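Local coordinates for protein Tas1 (Pseudomonas aeruginosa, PDB 6OX6) that poisons competitor bacteria as a type VI secretion toxin, pyrophosphorylating adenosine nucleotides to (p)ppApp and so depleting their ADP and ATP, at residues E368-K373 / D377-L382; A340-Y345 / E407-L412; T321-L326 / V333-G338; N295-K298 / I304-L307. All blocks are in the same frame, centred on the assembly; numbering follows the deposited sequence.

Interaction 1: residues E368-K373 / D377-L382. With ACT (acetate ion), chain I.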
loop_
_atom_site.group_PDB
_atom_site.type_symbol
_atom_site.label_atom_id
_atom_site.label_comp_id
_atom_site.label_asym_id
_atom_site.label_seq_id
_atom_site.Cartn_x
_atom_site.Cartn_y
_atom_site.Cartn_z
ATOM N N GLU A 368 14.427 11.037 1.452
ATOM C CA GLU A 368 15.365 9.956 1.733
ATOM C C GLU A 368 14.712 8.598 1.523
ATOM O O GLU A 368 15.319 7.684 0.950
ATOM C CB GLU A 368 15.906 10.077 3.163
ATOM C CG GLU A 368 16.813 11.283 3.382
ATOM C CD GLU A 368 16.070 12.633 3.337
ATOM O OE1 GLU A 368 14.818 12.640 3.395
ATOM O OE2 GLU A 368 16.738 13.692 3.230
HETATM N N MSE A 369 13.476 8.458 1.989
HETATM C CA MSE A 369 12.751 7.205 1.869
HETATM C C MSE A 369 12.439 6.872 0.438
HETATM O O MSE A 369 12.521 5.688 0.047
HETATM C CB MSE A 369 11.448 7.304 2.654
HETATM C CG MSE A 369 11.697 7.137 4.148
HETATM SE SE MSE A 369 12.826 5.552 4.453
HETATM C CE MSE A 369 11.666 4.217 3.585
ATOM N N ILE A 370 12.085 7.878 -0.354
ATOM C CA ILE A 370 11.744 7.671 -1.761
ATOM C C ILE A 370 12.988 7.317 -2.565
ATOM O O ILE A 370 12.966 6.419 -3.414
ATOM C CB ILE A 370 11.041 8.911 -2.325
ATOM C CG1 ILE A 370 9.593 8.939 -1.805
ATOM C CG2 ILE A 370 11.106 8.878 -3.893
ATOM C CD1 ILE A 370 8.948 10.297 -1.829
ATOM N N TYR A 371 14.086 8.027 -2.320
ATOM C CA TYR A 371 15.370 7.644 -2.886
ATOM C C TYR A 371 15.661 6.176 -2.618
ATOM O O TYR A 371 16.063 5.425 -3.515
ATOM C CB TYR A 371 16.472 8.519 -2.282
ATOM C CG TYR A 371 17.840 8.197 -2.786
ATOM C CD1 TYR A 371 18.769 7.545 -1.984
ATOM C CD2 TYR A 371 18.212 8.546 -4.071
ATOM C CE1 TYR A 371 20.045 7.252 -2.461
ATOM C CE2 TYR A 371 19.462 8.256 -4.562
ATOM C CZ TYR A 371 20.371 7.608 -3.750
ATOM O OH TYR A 371 21.613 7.331 -4.259
ATOM N N ALA A 372 15.434 5.752 -1.381
ATOM C CA ALA A 372 15.776 4.395 -0.988
ATOM C C ALA A 372 14.900 3.378 -1.696
ATOM O O ALA A 372 15.395 2.346 -2.169
ATOM C CB ALA A 372 15.644 4.255 0.524
ATOM N N LYS A 373 13.605 3.656 -1.789
ATOM C CA LYS A 373 12.673 2.651 -2.259
ATOM C C LYS A 373 12.605 2.571 -3.782
ATOM O O LYS A 373 12.611 1.469 -4.339
ATOM C CB LYS A 373 11.282 2.932 -1.698
ATOM C CG LYS A 373 10.209 2.056 -2.326
ATOM C CD LYS A 373 8.830 2.467 -1.807
ATOM C CE LYS A 373 7.730 1.756 -2.570
ATOM N NZ LYS A 373 6.393 2.120 -2.060
ATOM N N ASP A 377 15.006 6.480 -11.926
ATOM C CA ASP A 377 14.076 7.156 -12.825
ATOM C C ASP A 377 12.857 7.601 -12.066
ATOM O O ASP A 377 12.354 8.706 -12.255
ATOM C CB ASP A 377 13.640 6.237 -13.967
ATOM C CG ASP A 377 14.739 6.010 -14.992
ATOM O OD1 ASP A 377 15.670 6.841 -15.090
ATOM O OD2 ASP A 377 14.645 5.004 -15.732
HETATM N N MSE A 378 12.355 6.729 -11.199
HETATM C CA MSE A 378 11.162 7.025 -10.424
HETATM C C MSE A 378 11.384 8.099 -9.397
HETATM O O MSE A 378 10.528 8.998 -9.248
HETATM C CB MSE A 378 10.702 5.753 -9.718
HETATM C CG MSE A 378 9.576 5.076 -10.490
HETATM SE SE MSE A 378 8.170 6.396 -10.896
HETATM C CE MSE A 378 8.067 7.242 -9.121
ATOM N N ALA A 379 12.504 8.033 -8.686
ATOM C CA ALA A 379 12.811 8.994 -7.658
ATOM C C ALA A 379 13.057 10.353 -8.280
ATOM O O ALA A 379 12.669 11.377 -7.707
ATOM C CB ALA A 379 14.012 8.485 -6.875
ATOM N N ARG A 380 13.635 10.379 -9.487
ATOM C CA ARG A 380 13.861 11.671 -10.128
ATOM C C ARG A 380 12.542 12.351 -10.458
ATOM O O ARG A 380 12.428 13.572 -10.333
ATOM C CB ARG A 380 14.703 11.536 -11.396
ATOM C CG ARG A 380 16.173 11.277 -11.141
ATOM C CD ARG A 380 16.969 11.371 -12.438
ATOM N NE ARG A 380 18.392 11.278 -12.165
ATOM C CZ ARG A 380 19.143 12.310 -11.799
ATOM N NH1 ARG A 380 18.597 13.519 -11.676
ATOM N NH2 ARG A 380 20.434 12.132 -11.549
ATOM N N ILE A 381 11.543 11.585 -10.887
ATOM C CA ILE A 381 10.240 12.181 -11.159
ATOM C C ILE A 381 9.587 12.648 -9.863
ATOM O O ILE A 381 9.066 13.769 -9.784
ATOM C CB ILE A 381 9.341 11.188 -11.902
ATOM C CG1 ILE A 381 9.973 10.760 -13.221
ATOM C CG2 ILE A 381 7.958 11.781 -12.119
ATOM C CD1 ILE A 381 9.149 9.737 -13.962
ATOM N N LEU A 382 9.591 11.797 -8.829
ATOM C CA LEU A 382 8.923 12.167 -7.578
ATOM C C LEU A 382 9.588 13.368 -6.913
ATOM O O LEU A 382 8.903 14.254 -6.397
ATOM C CB LEU A 382 8.919 10.995 -6.610
ATOM C CG LEU A 382 8.109 9.790 -7.051
ATOM C CD1 LEU A 382 8.166 8.671 -6.015
ATOM C CD2 LEU A 382 6.676 10.235 -7.295
HETATM C C ACT I . 6.132 5.801 -2.289
HETATM O O ACT I . 5.623 4.642 -2.325
HETATM O OXT ACT I . 6.880 6.362 -3.142
HETATM C CH3 ACT I . 5.771 6.651 -1.001
#
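I370 reaches from one arm of a helical hairpin to A379 and L382 on the other. The two helices follow each other through a short turn and run nearly antiparallel, with 155° between the directions of segments 368-373 and 377-382 and 8.7 Å between their axes. The contact turns on the gamma branches of I370. Its CG2 lies opposite the backbone N (chi1 -76°, measured to CG1), which sends this methyl across the gap while CG1 stays beside the N. The I370 and L382 side chains cross at about a right angle, and I370 CG2 meets L382 CD1 at 3.6 Å. The same methyl also approaches A379, with I370 CG2 4.1 Å from A379 CA. The small side chain of A379 in turn faces the backbone of the first helix, its CB lying 4.3 Å from Y371 CA, so that at this point a methyl packs against main chain. Y371 leaves its helix pointing away from the second one, and its ring meets Y388 edge-to-face; Y388 also touches A379, and helix 385-393 thus packs on this side of the hairpin. All four residues in contact are buried and the interface is apolar. An acetate, probably from the crystallisation liquor, sits at its margin, with its OXT 3.9 Å from L382 CD1. K373, whose chain runs out straight from a CG anti to the backbone N (chi1 171°), holds the same ion by a hydrogen bond from K373 NZ to acetate O, 2.7 Å long.

Interaction 2: residues A340-Y345 / E407-L412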
loop_
_atom_site.group_PDB
_atom_site.type_symbol
_atom_site.label_atom_id
_atom_site.label_comp_id
_atom_site.label_asym_id
_atom_site.label_seq_id
_atom_site.Cartn_x
_atom_site.Cartn_y
_atom_site.Cartn_z
ATOM N N ALA A 340 7.422 -2.527 12.447
ATOM C CA ALA A 340 6.337 -3.494 12.287
ATOM C C ALA A 340 6.314 -4.139 10.908
ATOM O O ALA A 340 6.210 -5.366 10.788
ATOM C CB ALA A 340 4.989 -2.804 12.564
ATOM N N ASP A 341 6.406 -3.340 9.856
ATOM C CA ASP A 341 6.506 -3.851 8.497
ATOM C C ASP A 341 7.646 -4.879 8.389
ATOM O O ASP A 341 8.797 -4.547 8.714
ATOM C CB ASP A 341 6.741 -2.667 7.567
ATOM C CG ASP A 341 6.994 -3.079 6.124
ATOM O OD1 ASP A 341 6.629 -4.204 5.711
ATOM O OD2 ASP A 341 7.545 -2.246 5.384
ATOM N N PRO A 342 7.379 -6.110 7.921
ATOM C CA PRO A 342 8.473 -7.089 7.782
ATOM C C PRO A 342 9.600 -6.593 6.902
ATOM O O PRO A 342 10.749 -7.029 7.062
ATOM C CB PRO A 342 7.787 -8.307 7.144
ATOM C CG PRO A 342 6.324 -8.101 7.362
ATOM C CD PRO A 342 6.117 -6.625 7.343
ATOM N N LEU A 343 9.306 -5.697 5.969
ATOM C CA LEU A 343 10.317 -5.146 5.083
ATOM C C LEU A 343 10.918 -3.834 5.586
ATOM O O LEU A 343 11.772 -3.278 4.905
ATOM C CB LEU A 343 9.723 -4.931 3.690
ATOM C CG LEU A 343 9.035 -6.146 3.027
ATOM C CD1 LEU A 343 8.719 -5.807 1.538
ATOM C CD2 LEU A 343 9.824 -7.404 3.124
ATOM N N GLY A 344 10.500 -3.325 6.740
ATOM C CA GLY A 344 11.172 -2.177 7.341
ATOM C C GLY A 344 10.944 -0.849 6.655
ATOM O O GLY A 344 11.645 0.127 6.960
ATOM N N TYR A 345 9.956 -0.762 5.774
ATOM C CA TYR A 345 9.660 0.492 5.110
ATOM C C TYR A 345 8.989 1.456 6.096
ATOM O O TYR A 345 8.435 1.044 7.121
ATOM C CB TYR A 345 8.770 0.217 3.884
ATOM C CG TYR A 345 8.395 1.439 3.051
ATOM C CD1 TYR A 345 7.070 1.819 2.913
ATOM C CD2 TYR A 345 9.371 2.207 2.425
ATOM C CE1 TYR A 345 6.712 2.943 2.158
ATOM C CE2 TYR A 345 9.036 3.319 1.664
ATOM C CZ TYR A 345 7.700 3.670 1.534
ATOM O OH TYR A 345 7.336 4.766 0.805
ATOM N N GLU A 407 9.717 -6.836 -4.447
ATOM C CA GLU A 407 9.353 -7.707 -5.561
ATOM C C GLU A 407 9.779 -9.146 -5.290
ATOM O O GLU A 407 9.012 -10.083 -5.532
ATOM C CB GLU A 407 9.986 -7.198 -6.858
ATOM C CG GLU A 407 9.418 -5.864 -7.358
ATOM C CD GLU A 407 10.388 -5.066 -8.274
ATOM O OE1 GLU A 407 11.465 -5.600 -8.681
ATOM O OE2 GLU A 407 10.053 -3.889 -8.582
ATOM N N ASP A 408 10.999 -9.345 -4.783
ATOM C CA ASP A 408 11.447 -10.699 -4.444
ATOM C C ASP A 408 10.631 -11.314 -3.301
ATOM O O ASP A 408 10.397 -12.530 -3.274
ATOM C CB ASP A 408 12.926 -10.665 -4.074
ATOM C CG ASP A 408 13.814 -10.224 -5.253
ATOM O OD1 ASP A 408 13.327 -10.198 -6.404
ATOM O OD2 ASP A 408 14.994 -9.896 -5.006
ATOM N N TRP A 409 10.221 -10.500 -2.329
ATOM C CA TRP A 409 9.480 -11.027 -1.188
ATOM C C TRP A 409 8.040 -11.333 -1.562
ATOM O O TRP A 409 7.498 -12.370 -1.158
ATOM C CB TRP A 409 9.534 -10.025 -0.033
ATOM C CG TRP A 409 8.900 -10.479 1.244
ATOM C CD1 TRP A 409 9.482 -11.251 2.231
ATOM C CD2 TRP A 409 7.572 -10.174 1.703
ATOM N NE1 TRP A 409 8.592 -11.415 3.276
ATOM C CE2 TRP A 409 7.419 -10.777 2.971
ATOM C CE3 TRP A 409 6.502 -9.440 1.167
ATOM C CZ2 TRP A 409 6.248 -10.681 3.702
ATOM C CZ3 TRP A 409 5.338 -9.345 1.902
ATOM C CH2 TRP A 409 5.215 -9.965 3.149
ATOM N N ARG A 410 7.435 -10.462 -2.387
ATOM C CA ARG A 410 6.021 -10.563 -2.700
ATOM C C ARG A 410 5.694 -11.846 -3.443
ATOM O O ARG A 410 4.630 -12.441 -3.217
ATOM C CB ARG A 410 5.606 -9.358 -3.527
ATOM C CG ARG A 410 4.260 -9.495 -4.202
ATOM C CD ARG A 410 3.890 -8.233 -4.950
ATOM N NE ARG A 410 2.752 -8.474 -5.831
ATOM C CZ ARG A 410 2.066 -7.514 -6.465
ATOM N NH1 ARG A 410 2.397 -6.228 -6.299
ATOM N NH2 ARG A 410 1.048 -7.835 -7.262
ATOM N N VAL A 411 6.561 -12.271 -4.376
ATOM C CA VAL A 411 6.232 -13.474 -5.143
ATOM C C VAL A 411 6.394 -14.766 -4.346
ATOM O O VAL A 411 6.071 -15.839 -4.853
ATOM C CB VAL A 411 7.071 -13.569 -6.433
ATOM C CG1 VAL A 411 6.803 -12.357 -7.324
ATOM C CG2 VAL A 411 8.545 -13.659 -6.103
ATOM N N LEU A 412 6.897 -14.715 -3.118
ATOM C CA LEU A 412 7.136 -15.953 -2.373
ATOM C C LEU A 412 5.833 -16.513 -1.823
ATOM O O LEU A 412 4.937 -15.762 -1.418
ATOM C CB LEU A 412 8.123 -15.695 -1.225
ATOM C CG LEU A 412 9.512 -15.227 -1.711
ATOM C CD1 LEU A 412 10.398 -14.799 -0.529
ATOM C CD2 LEU A 412 10.213 -16.311 -2.572
#
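L343, in a type I beta turn running from D341 to G344, faces W409 near the end of helix 402-410, with 8.6 Å between their CA atoms. The turn closes through G344 N to D341 O at 2.9 Å, and G344 follows with a positive phi. An Asx turn is built on the same residues: D341 OD1 accepts from L343 N at 3.1 Å, the donor standing well above the carboxylate plane. D341 OD2 takes Y345 N at 2.9 Å, so one carboxylate ties down two successive parts of the loop, and it also forms a salt bridge with R60 of the immunity protein Pa14_01140. Held in this way, L343 turns its side chain toward the helix. W409 CG is anti to the backbone N (chi1 -176°), which carries the indole out to meet it. A CH-pi contact results, with one methyl lying over the face of the five-membered ring. P342 approaches the benzene part obliquely, its CB 4.5 Å from W409 CZ2. Helix 419-435 flanks the pair through A423 on L343 and A419 on W409. L343 CD2 stands 3.8 Å from the centroid of the W409 five-membered ring, 13° off its normal.

Interaction 3: residues T321-L326 / V333-G338. With ACT (acetate ion), chain E.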
loop_
_atom_site.group_PDB
_atom_site.type_symbol
_atom_site.label_atom_id
_atom_site.label_comp_id
_atom_site.label_asym_id
_atom_site.label_seq_id
_atom_site.Cartn_x
_atom_site.Cartn_y
_atom_site.Cartn_z
ATOM N N THR A 321 3.322 15.612 10.487
ATOM C CA THR A 321 2.394 16.745 10.501
ATOM C C THR A 321 1.387 16.621 9.371
ATOM O O THR A 321 0.177 16.769 9.584
ATOM C CB THR A 321 3.153 18.063 10.399
ATOM O OG1 THR A 321 4.187 18.084 11.386
ATOM C CG2 THR A 321 2.219 19.224 10.640
ATOM N N VAL A 322 1.875 16.296 8.161
ATOM C CA VAL A 322 0.999 16.090 7.007
ATOM C C VAL A 322 0.033 14.932 7.240
ATOM O O VAL A 322 -1.138 15.001 6.843
ATOM C CB VAL A 322 1.828 15.855 5.733
ATOM C CG1 VAL A 322 0.890 15.633 4.558
ATOM C CG2 VAL A 322 2.759 17.030 5.486
ATOM N N ALA A 323 0.515 13.837 7.843
ATOM C CA ALA A 323 -0.360 12.715 8.181
ATOM C C ALA A 323 -1.562 13.169 9.008
ATOM O O ALA A 323 -2.712 12.808 8.716
ATOM C CB ALA A 323 0.430 11.650 8.940
ATOM N N ALA A 324 -1.300 13.941 10.066
ATOM C CA ALA A 324 -2.374 14.445 10.927
ATOM C C ALA A 324 -3.344 15.325 10.147
ATOM O O ALA A 324 -4.552 15.334 10.419
ATOM C CB ALA A 324 -1.777 15.230 12.091
ATOM N N GLU A 325 -2.811 16.043 9.164
ATOM C CA GLU A 325 -3.616 16.925 8.328
ATOM C C GLU A 325 -4.633 16.139 7.506
ATOM O O GLU A 325 -5.801 16.521 7.426
ATOM C CB GLU A 325 -2.719 17.751 7.404
ATOM C CG GLU A 325 -2.693 19.236 7.730
ATOM C CD GLU A 325 -1.462 19.638 8.518
ATOM O OE1 GLU A 325 -0.433 19.966 7.891
ATOM O OE2 GLU A 325 -1.523 19.627 9.765
ATOM N N LEU A 326 -4.190 15.042 6.898
ATOM C CA LEU A 326 -5.082 14.225 6.088
ATOM C C LEU A 326 -6.131 13.554 6.968
ATOM O O LEU A 326 -7.287 13.370 6.557
ATOM C CB LEU A 326 -4.256 13.178 5.311
ATOM C CG LEU A 326 -3.201 13.705 4.316
ATOM C CD1 LEU A 326 -2.205 12.616 3.904
ATOM C CD2 LEU A 326 -3.870 14.233 3.087
ATOM N N VAL A 333 -6.068 6.705 7.345
ATOM C CA VAL A 333 -4.626 6.938 7.285
ATOM C C VAL A 333 -3.881 5.730 7.833
ATOM O O VAL A 333 -4.188 5.252 8.927
ATOM C CB VAL A 333 -4.226 8.203 8.063
ATOM C CG1 VAL A 333 -2.697 8.360 8.021
ATOM C CG2 VAL A 333 -4.948 9.459 7.489
ATOM N N LYS A 334 -2.891 5.246 7.079
ATOM C CA LYS A 334 -1.980 4.199 7.533
ATOM C C LYS A 334 -0.596 4.804 7.758
ATOM O O LYS A 334 0.034 5.297 6.816
ATOM C CB LYS A 334 -1.898 3.058 6.511
ATOM C CG LYS A 334 -0.837 1.990 6.865
ATOM C CD LYS A 334 -1.178 0.636 6.245
ATOM C CE LYS A 334 -1.306 0.741 4.724
ATOM N NZ LYS A 334 0.016 0.569 4.052
ATOM N N VAL A 335 -0.119 4.759 8.995
ATOM C CA VAL A 335 1.216 5.230 9.331
ATOM C C VAL A 335 2.097 3.997 9.485
ATOM O O VAL A 335 1.875 3.161 10.372
ATOM C CB VAL A 335 1.230 6.090 10.595
ATOM C CG1 VAL A 335 2.652 6.387 10.954
ATOM C CG2 VAL A 335 0.436 7.392 10.375
ATOM N N ILE A 336 3.079 3.864 8.604
ATOM C CA ILE A 336 3.947 2.696 8.574
ATOM C C ILE A 336 5.239 3.048 9.288
ATOM O O ILE A 336 5.943 3.984 8.891
ATOM C CB ILE A 336 4.222 2.261 7.128
ATOM C CG1 ILE A 336 2.910 1.848 6.468
ATOM C CG2 ILE A 336 5.245 1.156 7.086
ATOM C CD1 ILE A 336 2.858 2.172 4.980
ATOM N N ASP A 337 5.582 2.310 10.327
ATOM C CA ASP A 337 6.936 2.465 10.834
ATOM C C ASP A 337 7.741 1.212 10.523
ATOM O O ASP A 337 7.199 0.106 10.331
ATOM C CB ASP A 337 6.970 2.769 12.335
ATOM C CG ASP A 337 6.644 1.560 13.186
ATOM O OD1 ASP A 337 5.549 0.975 13.048
ATOM O OD2 ASP A 337 7.506 1.188 13.983
ATOM N N GLY A 338 9.056 1.409 10.461
ATOM C CA GLY A 338 9.950 0.336 10.088
ATOM C C GLY A 338 10.026 -0.803 11.079
ATOM O O GLY A 338 10.609 -1.834 10.736
HETATM C C ACT E . 2.453 1.459 0.713
HETATM O O ACT E . 1.212 1.257 0.964
HETATM O OXT ACT E . 3.021 2.481 0.218
HETATM C CH3 ACT E . 3.405 0.282 1.073
#
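V333 begins the contact between helix 319-328 and strand 332-336, the closing half of a beta-alpha-beta crossover: the chain leaves strand 308-313, crosses one face of the sheet as a helix, and returns parallel to it as an outermost strand, past two intervening strands. Helix and strand segments run almost antiparallel, at 160°, with their axes 9.3 Å apart. From V333 CA the bond to CB points at the helix, but CB itself stays back and the approach is made by one methyl, CG2. Because CG1 is anti to the backbone N (chi1 177°), CG2 falls beside that N and leans onto the helix. There V333 CG2 packs 4.2 Å from A323 O, and it also lies 4.4 Å from L326 CB. This one methyl therefore touches both main chain and side chain, spanning about one turn of helix. V333 CG1 instead turns along its own strand, 4.0 Å from V335 CG2. V335, the next residue on this face, makes a looser contact near the exposed border of the sheet. The side chains that meet are all apolar, and the packing deepens inward from the strand: L326 goes on to touch I362 and V364 of strand 359-365, while V333 also meets V348 and S350 of the adjoining strand. K334 leaves the opposite face, where it makes a cation-pi contact with F61 of the immunity protein Pa14_01140 and a weak hydrogen bond from its NZ to a bound acetate. Nearer the strand's C-terminal end, V335 CG2 lies 4.5 Å from A323 CB.

Interaction 4: residues N295-K298 / I304-L307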
loop_
_atom_site.group_PDB
_atom_site.type_symbol
_atom_site.label_atom_id
_atom_site.label_comp_id
_atom_site.label_asym_id
_atom_site.label_seq_id
_atom_site.Cartn_x
_atom_site.Cartn_y
_atom_site.Cartn_z
ATOM N N ASN A 295 -8.590 -8.814 -9.581
ATOM C CA ASN A 295 -7.675 -9.639 -8.795
ATOM C C ASN A 295 -7.683 -9.292 -7.310
ATOM O O ASN A 295 -7.853 -10.178 -6.468
ATOM C CB ASN A 295 -6.246 -9.511 -9.315
ATOM C CG ASN A 295 -6.056 -10.209 -10.634
ATOM O OD1 ASN A 295 -6.598 -11.297 -10.863
ATOM N ND2 ASN A 295 -5.314 -9.573 -11.529
ATOM N N ASP A 296 -7.438 -8.026 -6.971
ATOM C CA ASP A 296 -7.449 -7.649 -5.565
ATOM C C ASP A 296 -8.848 -7.658 -4.981
ATOM O O ASP A 296 -9.040 -8.068 -3.825
ATOM C CB ASP A 296 -6.828 -6.268 -5.370
ATOM C CG ASP A 296 -5.323 -6.265 -5.612
ATOM O OD1 ASP A 296 -4.698 -7.366 -5.684
ATOM O OD2 ASP A 296 -4.765 -5.144 -5.696
ATOM N N TYR A 297 -9.831 -7.186 -5.747
ATOM C CA TYR A 297 -11.130 -6.871 -5.183
ATOM C C TYR A 297 -12.237 -7.764 -5.708
ATOM O O TYR A 297 -13.416 -7.443 -5.505
ATOM C CB TYR A 297 -11.447 -5.403 -5.432
ATOM C CG TYR A 297 -10.436 -4.510 -4.785
ATOM C CD1 TYR A 297 -10.320 -4.453 -3.389
ATOM C CD2 TYR A 297 -9.583 -3.740 -5.551
ATOM C CE1 TYR A 297 -9.368 -3.627 -2.778
ATOM C CE2 TYR A 297 -8.627 -2.920 -4.960
ATOM C CZ TYR A 297 -8.519 -2.863 -3.575
ATOM O OH TYR A 297 -7.559 -2.025 -3.005
ATOM N N LYS A 298 -11.884 -8.870 -6.365
ATOM C CA LYS A 298 -12.835 -9.891 -6.825
ATOM C C LYS A 298 -13.968 -9.301 -7.660
ATOM O O LYS A 298 -15.114 -9.739 -7.571
ATOM C CB LYS A 298 -13.398 -10.701 -5.652
ATOM C CG LYS A 298 -12.331 -11.481 -4.882
ATOM C CD LYS A 298 -11.416 -12.329 -5.784
ATOM C CE LYS A 298 -10.748 -13.450 -4.967
ATOM N NZ LYS A 298 -9.808 -14.268 -5.843
ATOM N N ILE A 304 -11.820 -0.287 -5.304
ATOM C CA ILE A 304 -10.484 0.166 -5.680
ATOM C C ILE A 304 -10.292 1.605 -5.219
ATOM O O ILE A 304 -11.183 2.452 -5.362
ATOM C CB ILE A 304 -10.253 0.023 -7.197
ATOM C CG1 ILE A 304 -8.826 0.439 -7.549
ATOM C CG2 ILE A 304 -11.255 0.855 -7.990
ATOM C CD1 ILE A 304 -8.411 0.037 -8.982
ATOM N N LYS A 305 -9.110 1.897 -4.673
ATOM C CA LYS A 305 -8.893 3.153 -3.973
ATOM C C LYS A 305 -7.820 4.040 -4.600
ATOM O O LYS A 305 -7.617 5.167 -4.123
ATOM C CB LYS A 305 -8.548 2.864 -2.505
ATOM C CG LYS A 305 -9.562 1.911 -1.851
ATOM C CD LYS A 305 -9.272 1.658 -0.368
ATOM C CE LYS A 305 -10.316 0.718 0.263
ATOM N NZ LYS A 305 -10.335 -0.646 -0.387
ATOM N N ASP A 306 -7.145 3.591 -5.657
ATOM C CA ASP A 306 -6.039 4.356 -6.220
ATOM C C ASP A 306 -6.258 4.671 -7.692
ATOM O O ASP A 306 -5.298 4.871 -8.437
ATOM C CB ASP A 306 -4.709 3.630 -6.021
ATOM C CG ASP A 306 -4.595 2.349 -6.859
ATOM O OD1 ASP A 306 -5.648 1.754 -7.218
ATOM O OD2 ASP A 306 -3.439 1.923 -7.136
ATOM N N LEU A 307 -7.515 4.732 -8.130
ATOM C CA LEU A 307 -7.779 5.254 -9.467
ATOM C C LEU A 307 -7.185 6.652 -9.621
ATOM O O LEU A 307 -6.490 6.946 -10.602
ATOM C CB LEU A 307 -9.287 5.245 -9.743
ATOM C CG LEU A 307 -9.832 3.835 -9.997
ATOM C CD1 LEU A 307 -11.337 3.881 -10.175
ATOM C CD2 LEU A 307 -9.155 3.207 -11.228
HETATM O O HOH W 1 -6.807 0.142 -4.591
#
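Y297 OH, at the tip of a tyrosine at the C-terminal end of helix 286-296, accepts a hydrogen bond from a water at 2.8 Å, and this water bridges to the loop leading into strand 308-313. K305 N donates to the same water at 2.9 Å, and the water's second proton goes to D306 OD1 at 3.3 Å, so the helix-to-strand connection is closed through solvent. Y297 OH has two further partners, E21 and R53 of the immunity protein Pa14_01140; since the arginine R53 can only donate, the hydroxyl proton probably faces E21. The phenol ring is sandwiched. I304 N lies over one face, 4.1 Å above the plane, and D296 CB over the other, both displaced toward the rim. The I304 side chain crosses the ring at about a right angle, with I304 CB 4.0 Å from Y297 CE2. K305 bends at its last torsion (chi4 61°), which brings its ammonium back obliquely toward the phenol; that group is bonded to K303 O and salt-bridged to E21 of the immunity protein. K284 and K292 hold D306 through its other oxygen, OD2. The tightest approach of ring to loop backbone is Y297 CE2 to I304 CA, 3.7 Å.

Y345 joins three of the contacts. From interaction 2 its ring packs on interaction 1, with Y345 CD2 3.3 Å from M369 CE and Y345 CE2 3.6 Å from K373 CD, while its carbonyl Y345 O lies 3.2 Å from I336 CG2 of interaction 3. Interaction 4 stands apart: its centre is about 25 Å from that of interaction 1, across the centre of the chain, and its nearest atoms are about 6 Å from interaction 2. The immunity protein Pa14_01140 spans part of this separation, since its R53 packs on R410 of interaction 2 and bonds to D296 and Y297 of interaction 4. It also reaches interaction 3 but does not touch interaction 1.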